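Local coordinates for beta-galactosidase (Bacteroides thetaiotaomicron, PDB 5MUJ), which probably acts as a glycoside hydrolase, perhaps an arabinofuranosidase, that helps degrade the plant pectin rhamnogalacturonan II, and binds the side chain B glycan of that pectin, at residues M148-G153 and W182-K187; P188-H193 and F222-N227; A197-K202 and R231-D236; G243-L246 and T252-R255; F262-D267 and M285-A290. One frame throughout, in Å; residues are numbered along the deposited sequence. Where two conformers were deposited one is given.

Contact 1: M148-G153 and W182-K187; sequences MTYIGG and WESLDK
Met148, deposited as selenomethionine, meets Trp182 first at its root and again at its heavy atom. CB lies 3.7 Å from Trp182 CZ3, oblique to the ring. With CG anti to the backbone N (chi1 174°) and the next torsion also extended, the chain runs out from the strand. At SE it comes over one face of the indole, offset toward the rim, 4.7 Å from the centroid of the six-membered ring and 26° off its normal. This is a Met-aromatic contact, and the bend at chi3 (-106°) then turns the terminal CE aside. Two residues along, Tyr150 makes the second touch, its OH lying 3.4 Å from Ser184 CB. The polar end of each has another mate: Tyr150 OH bonds to Asp118 and Ser184 OG to Arg122, whose guanidinium also makes a cation-pi contact with the Tyr150 ring. A water donates to Tyr150 OH at 3.3 Å and to Lys187 O at 2.8 Å, linking the two segments through solvent. The two segments are not direct strand neighbours. Strand 166-172 lies between them in this four-stranded antiparallel blade of a five-bladed beta-propeller, and the side chains reach past it, while Leu110 and Val109 of strand 104-110, in the preceding blade, touch Met148 and Trp182 respectively.

Contact 2: P188-H193 and F222-N227; sequences PILSIH and FVMFYN
Leu190 and Met224 (selenomethionine) reach toward each other tip to tip, with Leu190 CD2 close against Met224 SE at 3.4 Å and Leu190 CD1 3.6 Å from Met224 CE. The same CD2 methyl also lies over one face of the Tyr226 ring. It sits 4.0 Å from the ring centroid and only 22° off the normal, nearer the CZ side of the ring, so one methyl group serves both as packing partner of the selenium and as CH-pi donor. Ile189 closes the group from the flank, where its CD1 meets Met224 CE at 3.7 Å; the bend of the Met224 chain at chi3 (-57°) turns that methyl against both aliphatic residues. Farther out, Ile189 and Leu190 both face Val167 in a classic beta bulge, which holds the two by backbone bonds beside Val167 of strand 166-172. Trp253 borders both Ile189 and Met224. Tyr226 is steadied at its hydroxyl by Glu201, and Trp200 meets its ring obliquely. The contact therefore fastens the loop leaving one propeller blade onto strand 222-231 of the next. Its chemistry is wholly apolar across the segments. No hydrogen bond joins them, so the interface rests on the fit of methyl groups, selenium and a ring face, while the polar oxygen of Tyr226 is satisfied outside it.

Contact 3: A197-K202 and R231-D236; sequences AQWWEK and RHPETD
Trp199, in a short 3-10 turn, stands against Pro233 where the loop entering a propeller blade meets, at the protein surface, a loop between two of its strands. The two side chains cross at about a right angle, and Pro233 CD lies over the indole in a CH-pi contact, 3.5 Å from the centroid of the six-membered ring and 13° off its normal. The opposite face is covered by Trp200 CB, which leaves the indole sandwiched. Its CG sits between the backbone N and the carbonyl carbon (chi1 64°), the orientation that turns the ring toward the 231-236 loop. Arg231 O approaches obliquely, 3.1 Å from Trp199 CE3. His232 runs alongside, pointing the same way; its plane is inclined by 65° to the indole, and its ND1 comes 3.6 Å from Trp199 CH2. Replacing Trp199 by an alanine is likely to open a gap beside Pro233 CD and leave His232 without the ring it lies along. Each loop is braced internally. Trp200 NE1 donates to Gln198 OE1 at 2.8 Å, nearly in the plane of its own ring, and Arg231 NH1 reaches Asp236 O, also at 2.8 Å. The side chain of Arg231 lies about 6 Å from a bound aceric acid. Between the backbones, one water accepts from Arg231 N at 2.7 Å and donates to Trp199 O at 2.9 Å.

Contact 4: G243-L246 and T252-R255; sequences GIAL and TWKR
A beta hairpin at the outer edge of a propeller blade brings strand 238-247 against the short edge strand 254-255, pairing Leu246 with Lys254 and Ala245 with Arg255. Leu246 and Lys254 are the antiparallel hydrogen-bonded pair: Lys254 N donates to Leu246 O at 2.9 Å, a nearly straight bond (166°) in the carbonyl plane, and Leu246 N donates to Lys254 O at 2.7 Å with more bend (145°). Each of these carbonyls takes a second, weaker donor, for Ala245 CA approaches Lys254 O and Trp253 CA approaches Leu246 O, both at 3.3 Å. Ala245 and Arg255 form the non-hydrogen-bonded pair, with CA atoms 4.3 Å apart. Trp253, its CG anti to the carbonyl carbon (chi1 -66°), brings the rim of its six-membered ring up to strand 238-247. There CE3 meets Ala245 CB at 3.8 Å, and Ala245 O lies at the ring edge, near its plane, 3.6 Å from CZ3. The indole NE1 turns to Met250 O in the connecting loop. On the face shared with Ala245, Arg255 extends away from the pairing to salt bridges with Asp194, Asp196 and Glu201. The hairpin thus combines ordinary backbone pairing with one buried guanidinium shared by three acids, an excess of negative charge that probably holds Arg255 firmly in its charged form and ties the edge strand to the loop entering the blade.

Contact 5: F262-D267 and M285-A290; sequences FAHEAD and MFYFSA
Phe262 drives its edge into the face of Tyr287, and this T-shaped pair is the tight part of the contact. The planes stand at 81°, the centroids are 4.7 Å apart, and Phe262 CE2 sits over the centre of the tyrosine ring, 3.4 Å from Tyr287 CE2. With CG anti to the backbone N (chi1 -168°), the Phe262 ring is sent out toward strand 282-290, where it passes Met285, a selenomethionine, whose SE comes 3.6 Å from Phe262 CD2 in an oblique Met-aromatic contact. Toward the partly exposed His264 the overlap is lost. The rings of His264 and Tyr287 are nearly parallel, at 21°, but slid far apart, and their closest touch is a single point, His264 CE1 to Tyr287 OH at 3.3 Å. Beyond His264 the loop reaches the exposed Glu265, which pairs with Arg241. The polar ends converge on one carboxylate: Asp314 bonds to Tyr287 OH through OD1 and to His264 NE2 through OD2. A valine in place of Tyr287 would probably take away the face that receives Phe262 and leave Asp314 OD1 without its phenolic mate. Strand 282-290 reaches the glycan pocket at Ala290, while the Tyr287 side chain stays about 12 Å from a bound rhamnose. Aromatic and selenium contacts fill the inner part; in the outer one Asp314 and Thr271, bonded to opposite ring nitrogens, fix the turn of the His264 imidazole.

From the N terminus, contact 1 closes first, bridging two strands of one blade that have strand 166-172 between them. Its second segment runs straight into contact 2, where the loop leaving that blade is pressed onto the next. Contacts 2 and 3 cross, their segments alternating along the chain, and Tyr226 meets Glu201 where they touch. Contact 4 follows as a local hairpin on the same sheet as 222-227; strands 222-231 and 238-247 are neighbours, and the Glu201-Arg255 salt bridge links it to contact 3. Contact 5 comes last, in the following blade, touching contact 3 through His232 and Glu265 and contact 2 through Phe225 and Met285. Together they join three consecutive propeller blades.

Contact 1: M148-G153 and W182-K187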
# COMPACT_ATOMS: atom_id res chain seq x y z
N MSE A 148 8.98 7.95 -6.03
CA MSE A 148 8.54 7.02 -5.00
C MSE A 148 8.37 7.78 -3.71
O MSE A 148 9.16 8.68 -3.43
CB MSE A 148 9.63 5.97 -4.84
CG MSE A 148 9.43 4.98 -3.71
SE MSE A 148 11.03 3.87 -3.49
CE MSE A 148 10.08 2.38 -4.30
N THR A 149 7.36 7.44 -2.94
CA THR A 149 7.27 7.90 -1.55
C THR A 149 7.49 6.71 -0.65
O THR A 149 7.34 5.58 -1.05
CB THR A 149 5.94 8.56 -1.19
OG1 THR A 149 4.87 7.62 -1.36
CG2 THR A 149 5.73 9.83 -2.04
N TYR A 150 7.80 6.98 0.61
CA TYR A 150 8.15 5.93 1.56
C TYR A 150 7.84 6.23 3.03
O TYR A 150 7.72 7.42 3.47
CB TYR A 150 9.60 5.48 1.36
CG TYR A 150 10.68 6.50 1.67
CD1 TYR A 150 11.26 6.58 2.95
CD2 TYR A 150 11.19 7.32 0.68
CE1 TYR A 150 12.29 7.49 3.21
CE2 TYR A 150 12.22 8.24 0.93
CZ TYR A 150 12.77 8.31 2.19
OH TYR A 150 13.81 9.23 2.39
N ILE A 151 7.65 5.15 3.79
CA ILE A 151 7.65 5.16 5.27
C ILE A 151 9.11 5.32 5.69
O ILE A 151 9.95 4.43 5.38
CB ILE A 151 7.04 3.85 5.82
CG1 ILE A 151 5.53 3.81 5.57
CG2 ILE A 151 7.45 3.61 7.27
CD1 ILE A 151 4.88 2.48 5.87
N GLY A 152 9.43 6.42 6.39
CA GLY A 152 10.77 6.66 6.87
C GLY A 152 10.81 6.91 8.36
O GLY A 152 9.83 7.42 8.90
N GLY A 153 11.91 6.57 9.01
CA GLY A 153 12.02 6.79 10.45
C GLY A 153 13.35 6.32 11.00
O GLY A 153 14.09 5.60 10.33
N TRP A 182 17.54 4.05 -5.17
CA TRP A 182 16.90 5.29 -5.55
C TRP A 182 17.42 6.39 -4.59
O TRP A 182 17.88 6.10 -3.52
CB TRP A 182 15.37 5.13 -5.45
CG TRP A 182 14.73 4.19 -6.45
CD1 TRP A 182 15.19 2.98 -6.87
CD2 TRP A 182 13.53 4.43 -7.16
NE1 TRP A 182 14.30 2.44 -7.74
CE2 TRP A 182 13.27 3.30 -7.96
CE3 TRP A 182 12.60 5.49 -7.16
CZ2 TRP A 182 12.15 3.22 -8.79
CZ3 TRP A 182 11.48 5.40 -7.97
CH2 TRP A 182 11.27 4.28 -8.78
N GLU A 183 17.44 7.62 -5.07
CA GLU A 183 17.92 8.78 -4.30
C GLU A 183 16.81 9.33 -3.45
O GLU A 183 15.66 9.35 -3.83
CB GLU A 183 18.38 9.87 -5.26
CG GLU A 183 19.55 9.41 -6.12
CD GLU A 183 20.07 10.44 -7.10
OE1 GLU A 183 19.43 11.50 -7.29
OE2 GLU A 183 21.14 10.16 -7.69
N SER A 184 17.19 9.80 -2.28
CA SER A 184 16.19 10.35 -1.36
C SER A 184 16.59 11.66 -0.71
O SER A 184 17.77 12.02 -0.65
CB SER A 184 15.79 9.30 -0.37
OG SER A 184 16.85 8.90 0.40
N LEU A 185 15.55 12.38 -0.30
CA LEU A 185 15.73 13.68 0.40
C LEU A 185 16.21 13.52 1.83
O LEU A 185 15.92 12.53 2.50
CB LEU A 185 14.44 14.49 0.36
CG LEU A 185 13.96 14.95 -1.02
CD1 LEU A 185 12.80 15.90 -0.86
CD2 LEU A 185 15.07 15.59 -1.87
N ASP A 186 16.91 14.54 2.31
CA ASP A 186 17.49 14.50 3.64
C ASP A 186 16.56 14.97 4.78
O ASP A 186 16.98 15.01 5.94
CB ASP A 186 18.81 15.27 3.62
CG ASP A 186 19.89 14.52 2.87
OD1 ASP A 186 19.67 13.39 2.36
OD2 ASP A 186 21.00 15.06 2.79
N LYS A 187 15.30 15.25 4.42
CA LYS A 187 14.21 15.60 5.28
C LYS A 187 12.96 14.87 4.77
O LYS A 187 12.83 14.65 3.56
CB LYS A 187 13.99 17.12 5.21
CG LYS A 187 13.51 17.66 3.85
CD LYS A 187 13.76 19.16 3.66
CE LYS A 187 12.66 20.03 4.27
NZ LYS A 187 13.12 21.42 4.60
O HOH W 1 12.51 12.24 2.19

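Contact 2: P188-H193 and F222-N227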
# COMPACT_ATOMS: atom_id res chain seq x y z
N PRO A 188 12.03 14.51 5.68
CA PRO A 188 10.75 14.04 5.16
C PRO A 188 10.02 15.12 4.37
O PRO A 188 10.28 16.32 4.59
CB PRO A 188 9.95 13.67 6.41
CG PRO A 188 10.69 14.19 7.58
CD PRO A 188 12.07 14.60 7.16
N ILE A 189 9.11 14.73 3.51
CA ILE A 189 8.22 15.68 2.83
C ILE A 189 6.95 16.00 3.62
O ILE A 189 6.38 17.09 3.45
CB ILE A 189 7.90 15.30 1.36
CG1 ILE A 189 7.42 13.83 1.20
CG2 ILE A 189 9.09 15.67 0.48
CD1 ILE A 189 6.70 13.60 -0.11
N LEU A 190 6.49 15.07 4.46
CA LEU A 190 5.44 15.33 5.44
C LEU A 190 5.88 14.70 6.73
O LEU A 190 6.49 13.64 6.76
CB LEU A 190 4.07 14.76 5.08
CG LEU A 190 3.36 15.03 3.74
CD1 LEU A 190 4.24 14.82 2.54
CD2 LEU A 190 2.17 14.10 3.62
N SER A 191 5.48 15.31 7.83
CA SER A 191 5.84 14.77 9.13
C SER A 191 4.74 15.17 10.09
O SER A 191 3.99 16.11 9.80
CB SER A 191 7.20 15.30 9.55
OG SER A 191 7.36 15.35 10.96
N ILE A 192 4.67 14.46 11.21
CA ILE A 192 3.68 14.75 12.30
C ILE A 192 3.94 16.07 13.08
O ILE A 192 3.05 16.57 13.76
CB ILE A 192 3.62 13.59 13.34
CG1 ILE A 192 4.87 13.59 14.26
CG2 ILE A 192 3.38 12.24 12.64
CD1 ILE A 192 4.91 12.64 15.42
N HIS A 193 5.18 16.55 12.99
CA HIS A 193 5.68 17.75 13.62
C HIS A 193 5.50 18.99 12.78
O HIS A 193 5.74 20.09 13.29
CB HIS A 193 7.16 17.54 13.92
CG HIS A 193 7.42 16.46 14.91
ND1 HIS A 193 6.74 16.37 16.11
CD2 HIS A 193 8.26 15.40 14.88
CE1 HIS A 193 7.17 15.32 16.78
NE2 HIS A 193 8.09 14.71 16.05
N PHE A 222 -0.38 16.94 -8.36
CA PHE A 222 0.08 15.77 -7.58
C PHE A 222 -0.78 15.59 -6.34
O PHE A 222 -0.89 16.49 -5.51
CB PHE A 222 1.59 15.88 -7.25
CG PHE A 222 2.45 15.95 -8.48
CD1 PHE A 222 2.49 14.89 -9.39
CD2 PHE A 222 3.21 17.08 -8.75
CE1 PHE A 222 3.27 14.97 -10.54
CE2 PHE A 222 3.99 17.16 -9.88
CZ PHE A 222 4.03 16.11 -10.77
N VAL A 223 -1.40 14.43 -6.26
CA VAL A 223 -2.33 14.10 -5.20
C VAL A 223 -1.88 12.91 -4.41
O VAL A 223 -1.81 11.84 -4.98
CB VAL A 223 -3.75 13.82 -5.78
CG1 VAL A 223 -4.73 13.42 -4.68
CG2 VAL A 223 -4.28 15.01 -6.59
N MSE A 224 -1.61 13.06 -3.15
CA MSE A 224 -1.17 12.01 -2.29
C MSE A 224 -2.27 11.48 -1.44
O MSE A 224 -2.96 12.23 -0.82
CB MSE A 224 -0.03 12.52 -1.42
CG MSE A 224 0.36 11.42 -0.51
SE MSE A 224 1.62 12.03 0.92
CE MSE A 224 3.11 12.77 -0.13
N PHE A 225 -2.48 10.16 -1.44
CA PHE A 225 -3.40 9.47 -0.62
C PHE A 225 -2.52 8.74 0.41
O PHE A 225 -1.61 8.07 0.12
CB PHE A 225 -4.37 8.46 -1.34
CG PHE A 225 -5.59 9.09 -1.92
CD1 PHE A 225 -5.51 9.83 -3.04
CD2 PHE A 225 -6.84 8.99 -1.29
CE1 PHE A 225 -6.59 10.43 -3.56
CE2 PHE A 225 -7.95 9.63 -1.83
CZ PHE A 225 -7.83 10.30 -3.00
N TYR A 226 -2.75 9.02 1.68
CA TYR A 226 -1.96 8.40 2.75
C TYR A 226 -2.76 8.12 4.00
O TYR A 226 -3.79 8.78 4.25
CB TYR A 226 -0.70 9.23 3.11
CG TYR A 226 -0.88 10.57 3.81
CD1 TYR A 226 -1.44 11.66 3.15
CD2 TYR A 226 -0.38 10.75 5.09
CE1 TYR A 226 -1.51 12.91 3.77
CE2 TYR A 226 -0.50 11.98 5.74
CZ TYR A 226 -1.06 13.04 5.04
OH TYR A 226 -1.16 14.31 5.62
N ASN A 227 -2.35 7.11 4.75
CA ASN A 227 -2.99 6.78 6.02
C ASN A 227 -2.04 7.09 7.18
O ASN A 227 -0.84 7.18 7.04
CB ASN A 227 -3.63 5.36 6.07
CG ASN A 227 -2.64 4.24 5.78
OD1 ASN A 227 -2.22 4.06 4.62
ND2 ASN A 227 -2.35 3.43 6.80

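Contact 3: A197-K202 and R231-D236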
# COMPACT_ATOMS: atom_id res chain seq x y z
N ALA A 197 0.25 20.01 10.28
CA ALA A 197 -0.25 18.65 10.56
C ALA A 197 -1.62 18.69 11.23
O ALA A 197 -1.88 19.54 12.09
CB ALA A 197 0.72 17.89 11.44
N GLN A 198 -2.47 17.76 10.82
CA GLN A 198 -3.86 17.68 11.28
C GLN A 198 -4.06 16.57 12.32
O GLN A 198 -3.19 15.70 12.51
CB GLN A 198 -4.75 17.47 10.07
CG GLN A 198 -4.72 18.62 9.08
CD GLN A 198 -5.31 18.24 7.74
OE1 GLN A 198 -5.07 17.12 7.26
NE2 GLN A 198 -6.06 19.14 7.12
N TRP A 199 -5.20 16.61 13.03
CA TRP A 199 -5.45 15.67 14.13
C TRP A 199 -5.27 14.19 13.75
O TRP A 199 -4.74 13.43 14.53
CB TRP A 199 -6.86 15.89 14.75
CG TRP A 199 -8.07 15.62 13.83
CD1 TRP A 199 -8.73 16.53 13.04
CD2 TRP A 199 -8.73 14.35 13.58
NE1 TRP A 199 -9.78 15.95 12.41
CE2 TRP A 199 -9.79 14.60 12.70
CE3 TRP A 199 -8.56 13.05 14.09
CZ2 TRP A 199 -10.64 13.57 12.24
CZ3 TRP A 199 -9.39 12.06 13.65
CH2 TRP A 199 -10.43 12.32 12.76
N TRP A 200 -5.74 13.84 12.57
CA TRP A 200 -5.78 12.43 12.12
C TRP A 200 -4.44 11.79 11.81
O TRP A 200 -4.38 10.56 11.60
CB TRP A 200 -6.71 12.38 10.93
CG TRP A 200 -6.11 12.98 9.71
CD1 TRP A 200 -6.12 14.27 9.34
CD2 TRP A 200 -5.41 12.27 8.66
NE1 TRP A 200 -5.45 14.46 8.18
CE2 TRP A 200 -5.00 13.24 7.72
CE3 TRP A 200 -5.05 10.94 8.46
CZ2 TRP A 200 -4.27 12.91 6.57
CZ3 TRP A 200 -4.33 10.61 7.30
CH2 TRP A 200 -3.95 11.59 6.38
N GLU A 201 -3.38 12.58 11.79
CA GLU A 201 -2.03 12.12 11.43
C GLU A 201 -1.01 12.48 12.52
O GLU A 201 0.15 12.42 12.27
CB GLU A 201 -1.62 12.74 10.08
CG GLU A 201 -1.43 14.25 10.15
CD GLU A 201 -1.03 14.92 8.87
OE1 GLU A 201 -0.24 14.32 8.11
OE2 GLU A 201 -1.46 16.09 8.66
N LYS A 202 -1.44 12.89 13.72
CA LYS A 202 -0.48 13.33 14.78
C LYS A 202 0.40 12.26 15.40
O LYS A 202 1.46 12.58 15.88
CB LYS A 202 -1.15 14.10 15.94
CG LYS A 202 -1.80 15.39 15.55
CD LYS A 202 -0.83 16.49 15.21
CE LYS A 202 -1.60 17.76 14.89
NZ LYS A 202 -2.01 18.49 16.13
N ARG A 231 -6.22 10.67 16.91
CA ARG A 231 -7.35 10.53 17.79
C ARG A 231 -8.45 11.47 17.34
O ARG A 231 -8.21 12.68 17.17
CB ARG A 231 -6.89 10.92 19.19
CG ARG A 231 -7.72 10.34 20.30
CD ARG A 231 -6.99 10.43 21.63
NE ARG A 231 -5.94 9.41 21.77
CZ ARG A 231 -6.10 8.19 22.30
NH1 ARG A 231 -7.28 7.77 22.76
NH2 ARG A 231 -5.06 7.35 22.36
N HIS A 232 -9.67 11.00 17.36
CA HIS A 232 -10.78 11.77 16.80
C HIS A 232 -11.09 12.88 17.84
O HIS A 232 -11.13 12.60 19.03
CB HIS A 232 -11.98 10.85 16.49
CG HIS A 232 -13.12 11.57 15.86
ND1 HIS A 232 -13.45 11.47 14.52
CD2 HIS A 232 -13.97 12.47 16.38
CE1 HIS A 232 -14.49 12.24 14.26
NE2 HIS A 232 -14.81 12.89 15.37
N PRO A 233 -11.27 14.12 17.36
CA PRO A 233 -11.41 15.24 18.34
C PRO A 233 -12.72 15.20 19.09
O PRO A 233 -12.83 15.78 20.15
CB PRO A 233 -11.30 16.51 17.49
CG PRO A 233 -11.36 16.09 16.06
CD PRO A 233 -11.19 14.59 15.95
N GLU A 234 -13.75 14.61 18.53
CA GLU A 234 -15.03 14.42 19.28
C GLU A 234 -15.09 13.22 20.23
O GLU A 234 -15.56 13.37 21.34
CB GLU A 234 -16.18 14.38 18.28
CG GLU A 234 -17.59 14.30 18.84
CD GLU A 234 -18.63 14.37 17.75
OE1 GLU A 234 -19.55 13.50 17.75
OE2 GLU A 234 -18.53 15.28 16.89
N THR A 235 -14.63 12.04 19.80
CA THR A 235 -14.79 10.81 20.55
C THR A 235 -13.56 10.33 21.29
O THR A 235 -13.66 9.45 22.15
CB THR A 235 -15.24 9.69 19.63
OG1 THR A 235 -14.25 9.49 18.60
CG2 THR A 235 -16.59 10.04 19.03
N ASP A 236 -12.41 10.93 20.99
CA ASP A 236 -11.11 10.51 21.51
C ASP A 236 -10.71 9.08 21.13
O ASP A 236 -9.80 8.51 21.73
CB ASP A 236 -11.00 10.73 23.03
CG ASP A 236 -11.27 12.18 23.42
OD1 ASP A 236 -10.84 13.10 22.69
OD2 ASP A 236 -11.93 12.39 24.46
O HOH W 2 -4.63 12.83 17.40

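Contact 4: G243-L246 and T252-R255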
# COMPACT_ATOMS: atom_id res chain seq x y z
N GLY A 243 -6.25 10.24 4.28
CA GLY A 243 -6.35 11.62 3.85
C GLY A 243 -5.52 11.94 2.66
O GLY A 243 -4.80 11.10 2.17
N ILE A 244 -5.62 13.18 2.20
CA ILE A 244 -5.04 13.68 0.97
C ILE A 244 -4.06 14.82 1.24
O ILE A 244 -4.29 15.72 2.13
CB ILE A 244 -6.17 14.17 0.04
CG1 ILE A 244 -7.02 12.99 -0.48
CG2 ILE A 244 -5.64 15.00 -1.10
CD1 ILE A 244 -8.25 13.42 -1.25
N ALA A 245 -2.95 14.83 0.51
CA ALA A 245 -2.04 15.98 0.48
C ALA A 245 -1.82 16.37 -0.94
O ALA A 245 -1.91 15.51 -1.80
CB ALA A 245 -0.73 15.70 1.16
N LEU A 246 -1.42 17.61 -1.20
CA LEU A 246 -1.43 18.17 -2.54
C LEU A 246 -0.12 18.91 -2.81
O LEU A 246 0.39 19.59 -1.92
CB LEU A 246 -2.63 19.12 -2.69
CG LEU A 246 -4.03 18.50 -2.49
CD1 LEU A 246 -5.13 19.54 -2.30
CD2 LEU A 246 -4.39 17.51 -3.60
N THR A 252 7.01 20.32 -2.16
CA THR A 252 6.19 21.10 -1.21
C THR A 252 4.76 20.59 -1.19
O THR A 252 4.14 20.50 -2.23
CB THR A 252 6.21 22.59 -1.61
OG1 THR A 252 7.46 23.14 -1.21
CG2 THR A 252 5.10 23.38 -0.99
N TRP A 253 4.23 20.32 -0.00
CA TRP A 253 2.93 19.68 0.18
C TRP A 253 2.03 20.49 1.11
O TRP A 253 2.52 21.09 2.06
CB TRP A 253 3.13 18.27 0.74
CG TRP A 253 3.81 17.40 -0.28
CD1 TRP A 253 5.16 17.28 -0.48
CD2 TRP A 253 3.18 16.60 -1.30
NE1 TRP A 253 5.40 16.46 -1.56
CE2 TRP A 253 4.20 16.01 -2.06
CE3 TRP A 253 1.84 16.31 -1.62
CZ2 TRP A 253 3.93 15.15 -3.15
CZ3 TRP A 253 1.57 15.46 -2.70
CH2 TRP A 253 2.61 14.88 -3.45
N LYS A 254 0.74 20.55 0.78
CA LYS A 254 -0.31 21.08 1.67
C LYS A 254 -1.31 19.96 1.93
O LYS A 254 -1.61 19.18 1.02
CB LYS A 254 -1.09 22.23 1.01
CG LYS A 254 -0.29 23.39 0.44
CD LYS A 254 -1.21 24.22 -0.43
CE LYS A 254 -0.60 25.55 -0.83
NZ LYS A 254 -1.29 26.12 -2.02
N ARG A 255 -1.80 19.85 3.16
CA ARG A 255 -2.91 18.96 3.49
C ARG A 255 -4.20 19.46 2.84
O ARG A 255 -4.45 20.68 2.77
CB ARG A 255 -3.14 18.87 4.99
CG ARG A 255 -2.24 17.93 5.75
CD ARG A 255 -0.84 18.44 5.88
NE ARG A 255 -0.08 17.54 6.74
CZ ARG A 255 1.21 17.63 7.01
NH1 ARG A 255 1.94 18.61 6.51
NH2 ARG A 255 1.76 16.75 7.86

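Contact 5: F262-D267 and M285-A290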
# COMPACT_ATOMS: atom_id res chain seq x y z
N PHE A 262 -11.62 9.47 4.36
CA PHE A 262 -12.17 8.13 4.47
C PHE A 262 -11.71 7.46 5.74
O PHE A 262 -10.53 7.37 5.98
CB PHE A 262 -11.73 7.29 3.27
CG PHE A 262 -12.47 6.00 3.14
CD1 PHE A 262 -13.86 5.94 3.07
CD2 PHE A 262 -11.76 4.83 3.02
CE1 PHE A 262 -14.53 4.74 2.92
CE2 PHE A 262 -12.41 3.62 2.88
CZ PHE A 262 -13.79 3.56 2.84
N ALA A 263 -12.68 7.03 6.55
CA ALA A 263 -12.40 6.46 7.84
C ALA A 263 -13.56 5.57 8.24
O ALA A 263 -14.67 5.74 7.76
CB ALA A 263 -12.23 7.56 8.87
N HIS A 264 -13.27 4.67 9.17
CA HIS A 264 -14.30 3.88 9.86
C HIS A 264 -14.12 4.03 11.37
O HIS A 264 -13.13 3.60 11.93
CB HIS A 264 -14.17 2.43 9.42
CG HIS A 264 -14.40 2.25 7.96
ND1 HIS A 264 -13.36 2.19 7.05
CD2 HIS A 264 -15.54 2.12 7.25
CE1 HIS A 264 -13.87 2.03 5.84
NE2 HIS A 264 -15.19 1.98 5.94
N GLU A 265 -15.08 4.66 12.03
CA GLU A 265 -14.88 5.02 13.41
C GLU A 265 -15.29 3.94 14.41
O GLU A 265 -16.47 3.82 14.78
CB GLU A 265 -15.64 6.30 13.74
CG GLU A 265 -15.18 7.51 12.97
CD GLU A 265 -13.76 7.92 13.33
OE1 GLU A 265 -13.27 7.61 14.44
OE2 GLU A 265 -13.11 8.54 12.47
N ALA A 266 -14.28 3.21 14.87
CA ALA A 266 -14.38 2.40 16.08
C ALA A 266 -13.00 2.39 16.75
O ALA A 266 -11.99 2.79 16.15
CB ALA A 266 -14.83 0.97 15.74
N ASP A 267 -12.97 1.93 18.01
CA ASP A 267 -11.76 1.90 18.81
C ASP A 267 -10.66 1.03 18.20
O ASP A 267 -10.78 -0.21 18.12
CB ASP A 267 -12.08 1.41 20.22
CG ASP A 267 -10.86 1.44 21.15
OD1 ASP A 267 -9.81 2.02 20.77
OD2 ASP A 267 -10.96 0.89 22.26
N MSE A 285 -11.25 2.92 -4.94
CA MSE A 285 -10.22 2.80 -3.95
C MSE A 285 -10.29 1.42 -3.41
O MSE A 285 -11.26 1.05 -2.73
CB MSE A 285 -10.45 3.80 -2.80
CG MSE A 285 -9.36 3.69 -1.75
SE MSE A 285 -9.92 4.51 -0.08
CE MSE A 285 -9.75 6.37 -0.64
N PHE A 286 -9.23 0.66 -3.67
CA PHE A 286 -8.98 -0.58 -2.95
C PHE A 286 -8.32 -0.17 -1.64
O PHE A 286 -7.40 0.65 -1.65
CB PHE A 286 -8.05 -1.49 -3.79
CG PHE A 286 -8.65 -1.89 -5.09
CD1 PHE A 286 -9.61 -2.89 -5.12
CD2 PHE A 286 -8.33 -1.23 -6.27
CE1 PHE A 286 -10.15 -3.30 -6.34
CE2 PHE A 286 -8.90 -1.61 -7.47
CZ PHE A 286 -9.86 -2.62 -7.48
N TYR A 287 -8.80 -0.74 -0.54
CA TYR A 287 -8.25 -0.44 0.79
C TYR A 287 -8.36 -1.65 1.69
O TYR A 287 -9.17 -2.58 1.42
CB TYR A 287 -8.96 0.79 1.38
CG TYR A 287 -10.34 0.54 1.90
CD1 TYR A 287 -10.53 0.18 3.24
CD2 TYR A 287 -11.46 0.68 1.08
CE1 TYR A 287 -11.82 -0.04 3.74
CE2 TYR A 287 -12.74 0.47 1.57
CZ TYR A 287 -12.90 0.11 2.91
OH TYR A 287 -14.17 -0.11 3.38
N PHE A 288 -7.58 -1.67 2.76
CA PHE A 288 -7.71 -2.67 3.82
C PHE A 288 -8.24 -2.04 5.08
O PHE A 288 -8.07 -0.80 5.35
CB PHE A 288 -6.43 -3.44 4.17
CG PHE A 288 -5.54 -2.84 5.26
CD1 PHE A 288 -4.60 -1.83 4.95
CD2 PHE A 288 -5.54 -3.33 6.56
CE1 PHE A 288 -3.75 -1.33 5.89
CE2 PHE A 288 -4.71 -2.74 7.57
CZ PHE A 288 -3.81 -1.78 7.21
N SER A 289 -8.86 -2.89 5.88
CA SER A 289 -9.25 -2.52 7.21
C SER A 289 -8.86 -3.62 8.17
O SER A 289 -8.78 -4.79 7.80
CB SER A 289 -10.75 -2.26 7.26
OG SER A 289 -11.11 -1.65 8.50
N ALA A 290 -8.58 -3.26 9.41
CA ALA A 290 -8.29 -4.21 10.47
C ALA A 290 -9.01 -3.78 11.72
O ALA A 290 -9.22 -2.55 11.93
CB ALA A 290 -6.80 -4.38 10.75